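Local coordinates for tyrosine-protein phosphatase YwqE (PDB 3QY7) that removes phosphate from tyrosine residues of protein substrates, working as a metal-dependent phosphatase with a TIM-barrel-like PHP fold and manganese as cofactor, at residues 6-11 with 24-29; 101-106 with 232-237. All coordinates share one frame; numbering follows the deposited sequence.

How the contacts relate
Contact 1 joins the metal-binding loop after strand 2-3 to helix 19-31. Contact 2 joins the start of strand 104-108 to the chain that leaves helix 219-232. The two have no element in common, and their nearest atoms are about 6 Å apart. All the touching residues of contact 1 are buried. The pairs across it are apolar or van der Waals contacts, while His7 of the same loop binds the iron. Contact 2 is only partly buried. A buried tyrosine forms its inner part, while a partly exposed lysine lies toward the surface, and three direct hydrogen bonds cross it. Contact 1 is close in sequence; contact 2 brings together parts 126 residues apart.

Contact 1 of 2, residues 6-11 with 24-29; sequences CHILPA and EMARAA. With FE (Fe (III) ion), chain C.
The methyl end of Met25 reaches the backbone of an iron ligand, His7. Met25 CE lies 3.6 Å from His7 O and 3.9 Å from Ile8 CA. A bend at the last torsion (chi3 69°) turns the methyl toward the loop. His7 itself points the other way, and His7 NE2 binds the iron at 2.1 Å. His7 ND1 is hydrogen-bonded to Asp13 OD2, which probably helps to fix the ring's rotation. His5, Glu80, Asp194 and a water also bind this iron.

Across the interface the packing is apolar. Ile8 and Met25 run past each other in opposite directions, with Ile8 CG1 4.0 Å from Met25 CB. With CG1 anti to the backbone N (chi1 -164°), the long branch of Ile8 extends to the helix. Ile8 CD1 reaches the helix backbone, 3.7 Å from Ala26 N, and also touches the methyl of Ala26. Cys6 adds a looser touch from SG to Met25 CE.

The contact thus packs helix 19-31 against the metal-binding loop that follows strand 2-3. Ile37 of the adjacent strand 36-38 touches Cys6, Ile8 and Ala29. Helix 52-68 adds Leu62 against Ile8 and Leu66 against Ala26.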
loop_
_atom_site.group_PDB
_atom_site.type_symbol
_atom_site.label_atom_id
_atom_site.label_comp_id
_atom_site.label_asym_id
_atom_site.label_seq_id
_atom_site.Cartn_x
_atom_site.Cartn_y
_atom_site.Cartn_z
ATOM N N CYS A 6 1.881 5.453 0.336
ATOM C CA CYS A 6 1.915 6.772 0.973
ATOM C C CYS A 6 1.799 7.869 -0.073
ATOM O O CYS A 6 2.427 7.808 -1.134
ATOM C CB CYS A 6 3.225 6.926 1.743
ATOM S SG CYS A 6 3.220 8.318 2.884
ATOM N N HIS A 7 0.983 8.874 0.222
ATOM C CA HIS A 7 0.743 9.952 -0.714
ATOM C C HIS A 7 1.449 11.202 -0.233
ATOM O O HIS A 7 0.844 12.259 0.001
ATOM C CB HIS A 7 -0.769 10.109 -0.912
ATOM C CG HIS A 7 -1.409 8.868 -1.437
ATOM N ND1 HIS A 7 -1.637 8.670 -2.783
ATOM C CD2 HIS A 7 -1.793 7.730 -0.815
ATOM C CE1 HIS A 7 -2.187 7.478 -2.952
ATOM N NE2 HIS A 7 -2.277 6.879 -1.780
ATOM N N ILE A 8 2.772 11.063 -0.090
ATOM C CA ILE A 8 3.641 12.119 0.417
ATOM C C ILE A 8 4.138 13.083 -0.677
ATOM O O ILE A 8 4.505 14.215 -0.368
ATOM C CB ILE A 8 4.834 11.539 1.236
ATOM C CG1 ILE A 8 5.507 12.629 2.080
ATOM C CG2 ILE A 8 5.841 10.846 0.311
ATOM C CD1 ILE A 8 6.473 12.055 3.114
ATOM N N LEU A 9 4.147 12.650 -1.939
ATOM C CA LEU A 9 4.578 13.539 -3.021
ATOM C C LEU A 9 3.565 14.671 -3.213
ATOM O O LEU A 9 2.356 14.427 -3.230
ATOM C CB LEU A 9 4.805 12.777 -4.328
ATOM C CG LEU A 9 5.940 11.755 -4.286
ATOM C CD1 LEU A 9 6.078 11.016 -5.610
ATOM C CD2 LEU A 9 7.296 12.373 -3.854
ATOM N N PRO A 10 4.067 15.901 -3.340
ATOM C CA PRO A 10 3.193 17.070 -3.416
ATOM C C PRO A 10 2.622 17.306 -4.807
ATOM O O PRO A 10 3.289 17.016 -5.813
ATOM C CB PRO A 10 4.138 18.214 -3.063
ATOM C CG PRO A 10 5.459 17.769 -3.652
ATOM C CD PRO A 10 5.495 16.280 -3.380
ATOM N N ALA A 11 1.398 17.837 -4.837
ATOM C CA ALA A 11 0.726 18.262 -6.065
ATOM C C ALA A 11 0.655 17.151 -7.108
ATOM O O ALA A 11 0.902 17.384 -8.295
ATOM C CB ALA A 11 1.412 19.511 -6.641
ATOM N N GLU A 24 6.033 17.982 6.557
ATOM C CA GLU A 24 5.316 17.673 7.807
ATOM C C GLU A 24 4.974 16.192 7.909
ATOM O O GLU A 24 5.085 15.588 8.987
ATOM C CB GLU A 24 4.059 18.525 7.956
ATOM C CG GLU A 24 4.341 20.013 8.067
ATOM C CD GLU A 24 5.280 20.334 9.210
ATOM O OE1 GLU A 24 4.870 20.156 10.377
ATOM O OE2 GLU A 24 6.433 20.739 8.940
ATOM N N MET A 25 4.569 15.608 6.783
ATOM C CA MET A 25 4.289 14.181 6.753
ATOM C C MET A 25 5.554 13.389 7.014
ATOM O O MET A 25 5.525 12.405 7.753
ATOM C CB MET A 25 3.653 13.767 5.419
ATOM C CG MET A 25 2.251 14.344 5.229
ATOM S SD MET A 25 1.590 14.071 3.566
ATOM C CE MET A 25 1.331 12.297 3.542
ATOM N N ALA A 26 6.667 13.817 6.411
ATOM C CA ALA A 26 7.933 13.135 6.637
ATOM C C ALA A 26 8.350 13.137 8.121
ATOM O O ALA A 26 8.788 12.108 8.644
ATOM C CB ALA A 26 9.007 13.737 5.781
ATOM N N ARG A 27 8.188 14.286 8.787
ATOM C CA ARG A 27 8.533 14.383 10.204
ATOM C C ARG A 27 7.678 13.408 11.019
ATOM O O ARG A 27 8.185 12.727 11.919
ATOM C CB ARG A 27 8.386 15.814 10.741
ATOM C CG ARG A 27 9.381 16.798 10.169
ATOM C CD ARG A 27 9.442 18.096 10.967
ATOM N NE ARG A 27 10.402 19.021 10.361
ATOM C CZ ARG A 27 10.075 20.149 9.732
ATOM N NH1 ARG A 27 8.802 20.525 9.636
ATOM N NH2 ARG A 27 11.027 20.913 9.204
ATOM N N ALA A 28 6.397 13.317 10.672
ATOM C CA ALA A 28 5.488 12.397 11.367
ATOM C C ALA A 28 5.897 10.952 11.139
ATOM O O ALA A 28 5.884 10.140 12.069
ATOM C CB ALA A 28 4.078 12.611 10.923
ATOM N N ALA A 29 6.257 10.630 9.893
ATOM C CA ALA A 29 6.738 9.300 9.541
ATOM C C ALA A 29 7.937 8.911 10.391
ATOM O O ALA A 29 7.985 7.818 10.942
ATOM C CB ALA A 29 7.082 9.220 8.038
HETATM FE FE FE C . -3.723 5.354 -1.429
HETATM O O HOH W 1 -5.243 4.300 -1.125
#

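Contact 2 of 2, residues 101-106 with 232-237; sequences DTKYIL and LRNQTI
The Tyr104 ring has Lys103 CG over one face, 3.5 Å above its plane and offset toward the rim. Thr102 OG1 and Gln235 O lie in the plane at its edge. Ile237 CG2 approaches obliquely, 3.8 Å from Tyr104 CZ.

The phenol OH is gripped twice by the opposite backbone. Tyr104 OH donates to Gln235 O at 2.6 Å, in the carbonyl plane and on a lone pair. Tyr104 OH also accepts from Ile237 N at 3.0 Å, in a bent bond (N-H...O 136°). The side chain of Tyr104 therefore bridges two peptide groups of the chain that follows helix 219-232.

A second link is made by Asn234. Its CG is anti to the backbone N (chi1 -159°), and Asn234 OD1 extends to Lys103 N at 2.8 Å. The bond is nearly straight at the hydrogen (162°), but the donor sits above the amide's carbonyl plane, not on a lone pair. Asn234 OD1 also lies 3.3 Å from Thr102 CB. Asn234 has positive phi and ends the helix in a Schellman motif.

Thr102 OG1 accepts from Tyr104 N in an ST turn and is also hydrogen-bonded to Leu99 O. This turn leads into strand 104-108. Lys103 crosses Asn234 at about a right angle, and a water joins its NZ to Asn234 O.

Next to the contact, Ile131 and Val133 of strand 131-135 touch Tyr104, as does Leu231 of helix 219-232. Both bonds of the phenol and that of Asn234 end on backbone groups of the other segment. The chemistry implies that the chain leaving the helix is held to the beginning of a barrel strand by directional polar bonds, with Ile237 CG2 packed against the ring as the apolar pair between the segments. The hydroxyl of the buried Tyr104 has both a donor and an acceptor partner.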
loop_
_atom_site.group_PDB
_atom_site.type_symbol
_atom_site.label_atom_id
_atom_site.label_comp_id
_atom_site.label_asym_id
_atom_site.label_seq_id
_atom_site.Cartn_x
_atom_site.Cartn_y
_atom_site.Cartn_z
ATOM N N ASP A 101 10.326 -0.117 -8.251
ATOM C CA ASP A 101 10.810 -0.871 -9.425
ATOM C C ASP A 101 11.001 -2.372 -9.167
ATOM O O ASP A 101 11.747 -3.038 -9.884
ATOM C CB ASP A 101 12.125 -0.256 -9.946
ATOM C CG ASP A 101 11.955 1.155 -10.446
ATOM O OD1 ASP A 101 12.789 2.014 -10.066
ATOM O OD2 ASP A 101 10.982 1.432 -11.194
ATOM N N THR A 102 10.339 -2.906 -8.144
ATOM C CA THR A 102 10.392 -4.335 -7.839
ATOM C C THR A 102 9.288 -5.094 -8.563
ATOM O O THR A 102 8.545 -4.521 -9.344
ATOM C CB THR A 102 10.215 -4.598 -6.337
ATOM O OG1 THR A 102 8.852 -4.289 -5.966
ATOM C CG2 THR A 102 11.211 -3.768 -5.522
ATOM N N LYS A 103 9.170 -6.385 -8.263
ATOM C CA LYS A 103 8.123 -7.210 -8.845
ATOM C C LYS A 103 6.752 -6.948 -8.245
ATOM O O LYS A 103 5.774 -7.499 -8.724
ATOM C CB LYS A 103 8.460 -8.685 -8.685
ATOM C CG LYS A 103 8.265 -9.241 -7.287
ATOM C CD LYS A 103 8.609 -10.709 -7.238
ATOM C CE LYS A 103 10.093 -10.914 -7.304
ATOM N NZ LYS A 103 10.394 -12.359 -7.574
ATOM N N TYR A 104 6.695 -6.142 -7.185
ATOM C CA TYR A 104 5.431 -5.870 -6.493
ATOM C C TYR A 104 4.758 -4.639 -7.073
ATOM O O TYR A 104 5.380 -3.593 -7.213
ATOM C CB TYR A 104 5.685 -5.689 -4.994
ATOM C CG TYR A 104 6.228 -6.946 -4.364
ATOM C CD1 TYR A 104 5.371 -7.920 -3.860
ATOM C CD2 TYR A 104 7.604 -7.197 -4.343
ATOM C CE1 TYR A 104 5.869 -9.091 -3.307
ATOM C CE2 TYR A 104 8.117 -8.363 -3.793
ATOM C CZ TYR A 104 7.246 -9.308 -3.280
ATOM O OH TYR A 104 7.734 -10.473 -2.742
ATOM N N ILE A 105 3.482 -4.762 -7.423
ATOM C CA ILE A 105 2.769 -3.666 -8.049
ATOM C C ILE A 105 1.502 -3.413 -7.248
ATOM O O ILE A 105 0.808 -4.373 -6.885
ATOM C CB ILE A 105 2.465 -3.947 -9.565
ATOM C CG1 ILE A 105 1.676 -2.811 -10.211
ATOM C CG2 ILE A 105 1.851 -5.325 -9.787
ATOM C CD1 ILE A 105 1.471 -2.982 -11.720
ATOM N N LEU A 106 1.240 -2.142 -6.942
ATOM C CA LEU A 106 0.105 -1.764 -6.079
ATOM C C LEU A 106 -1.117 -1.458 -6.924
ATOM O O LEU A 106 -1.161 -0.455 -7.628
ATOM C CB LEU A 106 0.494 -0.565 -5.195
ATOM C CG LEU A 106 -0.539 -0.153 -4.131
ATOM C CD1 LEU A 106 -0.748 -1.256 -3.106
ATOM C CD2 LEU A 106 -0.102 1.139 -3.466
ATOM N N LEU A 232 11.172 -4.417 -0.517
ATOM C CA LEU A 232 12.132 -3.418 -0.915
ATOM C C LEU A 232 13.301 -4.000 -1.666
ATOM O O LEU A 232 13.744 -3.390 -2.630
ATOM C CB LEU A 232 12.610 -2.603 0.283
ATOM C CG LEU A 232 13.322 -1.305 -0.101
ATOM C CD1 LEU A 232 12.301 -0.363 -0.636
ATOM C CD2 LEU A 232 13.919 -0.682 1.067
ATOM N N ARG A 233 13.768 -5.166 -1.202
ATOM C CA ARG A 233 14.915 -5.914 -1.741
ATOM C C ARG A 233 14.545 -6.788 -2.945
ATOM O O ARG A 233 15.404 -7.484 -3.490
ATOM C CB ARG A 233 15.517 -6.837 -0.669
ATOM C CG ARG A 233 16.210 -6.152 0.505
ATOM C CD ARG A 233 16.620 -7.168 1.571
ATOM N NE ARG A 233 17.428 -6.557 2.631
ATOM C CZ ARG A 233 18.760 -6.447 2.600
ATOM N NH1 ARG A 233 19.454 -6.919 1.572
ATOM N NH2 ARG A 233 19.399 -5.874 3.609
ATOM N N ASN A 234 13.278 -6.744 -3.343
ATOM C CA ASN A 234 12.739 -7.558 -4.438
ATOM C C ASN A 234 12.818 -9.061 -4.159
ATOM O O ASN A 234 12.945 -9.882 -5.075
ATOM C CB ASN A 234 13.390 -7.198 -5.779
ATOM C CG ASN A 234 12.548 -7.629 -6.967
ATOM O OD1 ASN A 234 11.319 -7.668 -6.900
ATOM N ND2 ASN A 234 13.212 -7.996 -8.047
ATOM N N GLN A 235 12.743 -9.401 -2.880
ATOM C CA GLN A 235 12.682 -10.785 -2.422
ATOM C C GLN A 235 11.240 -11.267 -2.351
ATOM O O GLN A 235 10.309 -10.481 -2.447
ATOM C CB GLN A 235 13.322 -10.927 -1.034
ATOM C CG GLN A 235 14.821 -10.692 -1.004
ATOM C CD GLN A 235 15.549 -11.570 -1.976
ATOM O OE1 GLN A 235 15.983 -11.109 -3.031
ATOM N NE2 GLN A 235 15.676 -12.850 -1.642
ATOM N N THR A 236 11.070 -12.566 -2.167
ATOM C CA THR A 236 9.747 -13.150 -2.060
ATOM C C THR A 236 9.225 -12.966 -0.636
ATOM O O THR A 236 9.917 -13.308 0.315
ATOM C CB THR A 236 9.798 -14.635 -2.444
ATOM O OG1 THR A 236 10.281 -14.749 -3.791
ATOM C CG2 THR A 236 8.404 -15.278 -2.340
ATOM N N ILE A 237 8.026 -12.384 -0.492
ATOM C CA ILE A 237 7.399 -12.179 0.815
ATOM C C ILE A 237 6.999 -13.498 1.478
ATOM O O ILE A 237 6.848 -14.532 0.797
ATOM C CB ILE A 237 6.158 -11.256 0.734
ATOM C CG1 ILE A 237 5.160 -11.760 -0.319
ATOM C CG2 ILE A 237 6.578 -9.820 0.399
ATOM C CD1 ILE A 237 3.712 -11.315 -0.061
HETATM O O HOH W 2 12.335 -12.364 -5.880
#